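PDB 3CJY: putative thioesterase from Novosphingobium aromaticivorans, which probably hydrolyses acyl-CoA thioesters, as a member of the hotdog-fold thioesterase family, and binds a calcium ion. Local coordinates for residues Asp177-Pro189 against Gly202-Ala215. Residues are numbered along the deposited sequence; the frame is centred on the assembly and turned at random.
Sequences DAASLAMFADFLP and GNSLDNSLRITGAA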
# COMPACT_ATOMS: atom_id res chain seq x y z
N ASP A 177 10.30 -16.35 -3.66
CA ASP A 177 9.01 -16.29 -4.33
C ASP A 177 8.05 -15.31 -3.64
O ASP A 177 8.43 -14.64 -2.65
CB ASP A 177 8.37 -17.69 -4.47
CG ASP A 177 8.09 -18.37 -3.14
OD1 ASP A 177 8.26 -17.78 -2.05
OD2 ASP A 177 7.72 -19.56 -3.18
N ALA A 178 6.80 -15.26 -4.10
CA ALA A 178 5.82 -14.30 -3.59
C ALA A 178 5.60 -14.48 -2.06
O ALA A 178 5.55 -13.48 -1.30
CB ALA A 178 4.55 -14.40 -4.35
N ALA A 179 5.57 -15.74 -1.64
CA ALA A 179 5.36 -16.09 -0.22
C ALA A 179 6.51 -15.55 0.62
O ALA A 179 6.30 -14.84 1.63
CB ALA A 179 5.21 -17.58 -0.03
N SER A 180 7.73 -15.82 0.18
CA SER A 180 8.91 -15.35 0.89
C SER A 180 8.95 -13.83 0.97
O SER A 180 9.25 -13.27 1.99
CB SER A 180 10.22 -15.86 0.26
OG SER A 180 10.31 -17.27 0.43
N LEU A 181 8.66 -13.17 -0.14
CA LEU A 181 8.67 -11.70 -0.19
C LEU A 181 7.58 -11.09 0.76
O LEU A 181 7.82 -10.15 1.49
CB LEU A 181 8.51 -11.24 -1.65
CG LEU A 181 9.67 -11.60 -2.60
CD1 LEU A 181 9.28 -11.36 -4.05
CD2 LEU A 181 10.96 -10.86 -2.18
N ALA A 182 6.39 -11.71 0.77
CA ALA A 182 5.33 -11.25 1.64
C ALA A 182 5.80 -11.35 3.10
O ALA A 182 5.54 -10.49 3.90
CB ALA A 182 4.04 -12.07 1.43
N MSE A 183 6.50 -12.43 3.42
CA MSE A 183 6.94 -12.64 4.80
C MSE A 183 8.02 -11.59 5.16
O MSE A 183 7.98 -10.98 6.22
CB MSE A 183 7.37 -14.10 4.99
CG MSE A 183 6.13 -14.94 5.23
SE MSE A 183 6.43 -16.87 5.42
CE MSE A 183 6.66 -17.18 3.74
N PHE A 184 8.99 -11.39 4.27
CA PHE A 184 10.07 -10.45 4.54
C PHE A 184 9.60 -8.99 4.61
O PHE A 184 10.18 -8.15 5.31
CB PHE A 184 11.20 -10.60 3.52
CG PHE A 184 11.98 -11.89 3.65
CD1 PHE A 184 12.00 -12.60 4.84
CD2 PHE A 184 12.84 -12.29 2.63
CE1 PHE A 184 12.85 -13.73 4.99
CE2 PHE A 184 13.64 -13.44 2.76
CZ PHE A 184 13.61 -14.16 3.95
N ALA A 185 8.55 -8.68 3.84
CA ALA A 185 7.93 -7.35 3.84
C ALA A 185 7.38 -7.01 5.23
O ALA A 185 7.35 -5.87 5.63
CB ALA A 185 6.76 -7.25 2.78
N ASP A 186 6.95 -8.04 5.97
CA ASP A 186 6.38 -7.83 7.31
C ASP A 186 7.41 -7.81 8.44
O ASP A 186 7.09 -8.05 9.61
CB ASP A 186 5.27 -8.82 7.58
CG ASP A 186 4.37 -8.40 8.76
OD1 ASP A 186 4.04 -7.22 8.88
OD2 ASP A 186 4.00 -9.28 9.58
N PHE A 187 8.64 -7.43 8.10
CA PHE A 187 9.66 -7.13 9.08
C PHE A 187 9.62 -5.63 9.51
O PHE A 187 10.38 -5.18 10.35
CB PHE A 187 11.04 -7.51 8.57
CG PHE A 187 11.42 -8.94 8.83
CD1 PHE A 187 10.67 -9.99 8.31
CD2 PHE A 187 12.57 -9.23 9.58
CE1 PHE A 187 11.00 -11.29 8.55
CE2 PHE A 187 12.93 -10.55 9.81
CZ PHE A 187 12.14 -11.58 9.28
N LEU A 188 8.65 -4.89 8.98
CA LEU A 188 8.55 -3.46 9.33
C LEU A 188 8.32 -3.22 10.81
O LEU A 188 8.74 -2.20 11.31
CB LEU A 188 7.52 -2.70 8.47
CG LEU A 188 8.06 -2.22 7.14
CD1 LEU A 188 6.95 -1.82 6.20
CD2 LEU A 188 9.06 -1.06 7.37
N PRO A 189 7.58 -4.11 11.51
CA PRO A 189 7.49 -3.84 12.97
C PRO A 189 8.86 -3.76 13.69
O PRO A 189 9.04 -2.99 14.62
CB PRO A 189 6.57 -4.97 13.47
CG PRO A 189 5.74 -5.32 12.26
CD PRO A 189 6.65 -5.19 11.09
N GLY A 202 4.95 -1.74 17.73
CA GLY A 202 3.51 -1.76 17.39
C GLY A 202 3.05 -2.98 16.63
O GLY A 202 3.82 -3.85 16.23
N ASN A 203 1.74 -3.03 16.48
CA ASN A 203 1.09 -4.10 15.75
C ASN A 203 0.59 -3.58 14.42
O ASN A 203 0.04 -2.48 14.31
CB ASN A 203 -0.07 -4.63 16.53
CG ASN A 203 0.36 -5.31 17.80
OD1 ASN A 203 1.32 -6.09 17.82
ND2 ASN A 203 -0.32 -4.99 18.88
N SER A 204 0.74 -4.41 13.41
CA SER A 204 0.28 -4.04 12.06
C SER A 204 -1.23 -3.95 11.96
O SER A 204 -1.97 -4.81 12.45
CB SER A 204 0.74 -5.09 11.04
OG SER A 204 2.09 -5.43 11.27
N LEU A 205 -1.68 -2.94 11.23
CA LEU A 205 -3.09 -2.78 10.92
C LEU A 205 -3.43 -3.48 9.60
O LEU A 205 -4.55 -3.88 9.31
CB LEU A 205 -3.46 -1.29 10.75
CG LEU A 205 -3.34 -0.45 11.99
CD1 LEU A 205 -3.87 0.92 11.62
CD2 LEU A 205 -4.17 -1.05 13.08
N ASP A 206 -2.41 -3.60 8.79
CA ASP A 206 -2.52 -4.13 7.43
C ASP A 206 -1.14 -4.50 6.90
O ASP A 206 -0.12 -4.30 7.56
CB ASP A 206 -3.11 -3.10 6.49
CG ASP A 206 -2.11 -1.95 6.16
OD1 ASP A 206 -1.67 -1.29 7.09
OD2 ASP A 206 -1.79 -1.75 4.95
N ASN A 207 -1.16 -5.13 5.72
CA ASN A 207 0.02 -5.46 4.93
C ASN A 207 -0.33 -5.17 3.45
O ASN A 207 -1.43 -5.49 2.97
CB ASN A 207 0.44 -6.94 4.97
CG ASN A 207 1.46 -7.30 6.08
OD1 ASN A 207 2.09 -8.38 6.02
ND2 ASN A 207 1.62 -6.44 7.09
N SER A 208 0.61 -4.55 2.76
CA SER A 208 0.52 -4.30 1.31
C SER A 208 1.79 -4.82 0.70
O SER A 208 2.88 -4.62 1.25
CB SER A 208 0.37 -2.82 1.01
OG SER A 208 0.24 -2.55 -0.39
N LEU A 209 1.66 -5.47 -0.46
CA LEU A 209 2.83 -6.02 -1.23
C LEU A 209 2.64 -5.79 -2.74
O LEU A 209 1.55 -6.05 -3.28
CB LEU A 209 3.03 -7.51 -0.97
CG LEU A 209 4.34 -8.13 -1.42
CD1 LEU A 209 5.50 -7.65 -0.54
CD2 LEU A 209 4.27 -9.66 -1.49
N ARG A 210 3.70 -5.30 -3.39
CA ARG A 210 3.69 -5.11 -4.84
C ARG A 210 4.90 -5.86 -5.39
O ARG A 210 6.04 -5.50 -5.12
CB ARG A 210 3.77 -3.61 -5.19
CG ARG A 210 2.67 -2.85 -4.55
CD ARG A 210 2.62 -1.37 -4.90
NE ARG A 210 1.68 -0.76 -4.01
CZ ARG A 210 0.37 -0.87 -4.15
NH1 ARG A 210 -0.12 -1.47 -5.24
NH2 ARG A 210 -0.45 -0.32 -3.24
N ILE A 211 4.64 -6.90 -6.19
CA ILE A 211 5.72 -7.74 -6.67
C ILE A 211 6.09 -7.42 -8.09
O ILE A 211 5.21 -7.38 -8.96
CB ILE A 211 5.32 -9.22 -6.61
CG1 ILE A 211 4.99 -9.59 -5.15
CG2 ILE A 211 6.44 -10.13 -7.21
CD1 ILE A 211 4.42 -11.01 -5.01
N THR A 212 7.37 -7.14 -8.34
CA THR A 212 7.86 -6.97 -9.71
C THR A 212 8.46 -8.27 -10.25
O THR A 212 8.31 -8.62 -11.41
CB THR A 212 8.87 -5.80 -9.82
OG1 THR A 212 8.19 -4.58 -9.55
CG2 THR A 212 9.49 -5.70 -11.23
N GLY A 213 9.16 -9.00 -9.40
CA GLY A 213 9.78 -10.25 -9.82
C GLY A 213 10.26 -11.09 -8.68
O GLY A 213 10.37 -10.62 -7.58
N ALA A 214 10.48 -12.35 -8.96
CA ALA A 214 10.90 -13.30 -7.95
C ALA A 214 12.34 -13.60 -8.19
O ALA A 214 12.95 -13.17 -9.19
CB ALA A 214 10.09 -14.57 -8.01
N ALA A 215 12.89 -14.41 -7.31
CA ALA A 215 14.29 -14.79 -7.44
C ALA A 215 14.50 -16.17 -6.89
O ALA A 215 13.66 -16.73 -6.15
CB ALA A 215 15.18 -13.79 -6.68
O HOH W 1 3.49 -8.66 3.62
O HOH W 2 2.47 -8.06 11.36
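In the C-terminal hotdog domain of this putative thioesterase, helix 178-185 lies across strand 206-211, the axes 9.0 Å apart and their directions 134° from each other. Leu209 carries the apolar half: with CG anti to the backbone N (chi1 -167°), its two methyls divide the helix surface, CD1 reaching CB of Ala185 at 3.6 Å and CD2 lying 3.8 Å from CB of Ala182. One turn earlier, Ile211 CD1 presses on Ala178 CB at 3.5 Å, tighter than usual for two carbons. Toward Asp186 the contact turns polar. Asn207 ND2 donates to Asp186 OD1 (3.1 Å, nearly straight), approaching from above the carboxylate, whose plane is turned 67° from the amide. Its other N-H goes to Asp206 O, its own neighbour's carbonyl, while water 1 bridges Asn207 OD1 and Ala182 O; these three bonds fix the amide's rotation. A leucine in place of Asn207 would probably leave water 1 without its anchor on the strand and Asp186 OD1 short of one donor. That oxygen also accepts from Gln253 NE2 of strand 247-256, and Ser204 OG bonds to Gln253 OE1. Water 2 donates to Asp186 OD2 at 2.6 Å and to Ser204 OG at 2.7 Å.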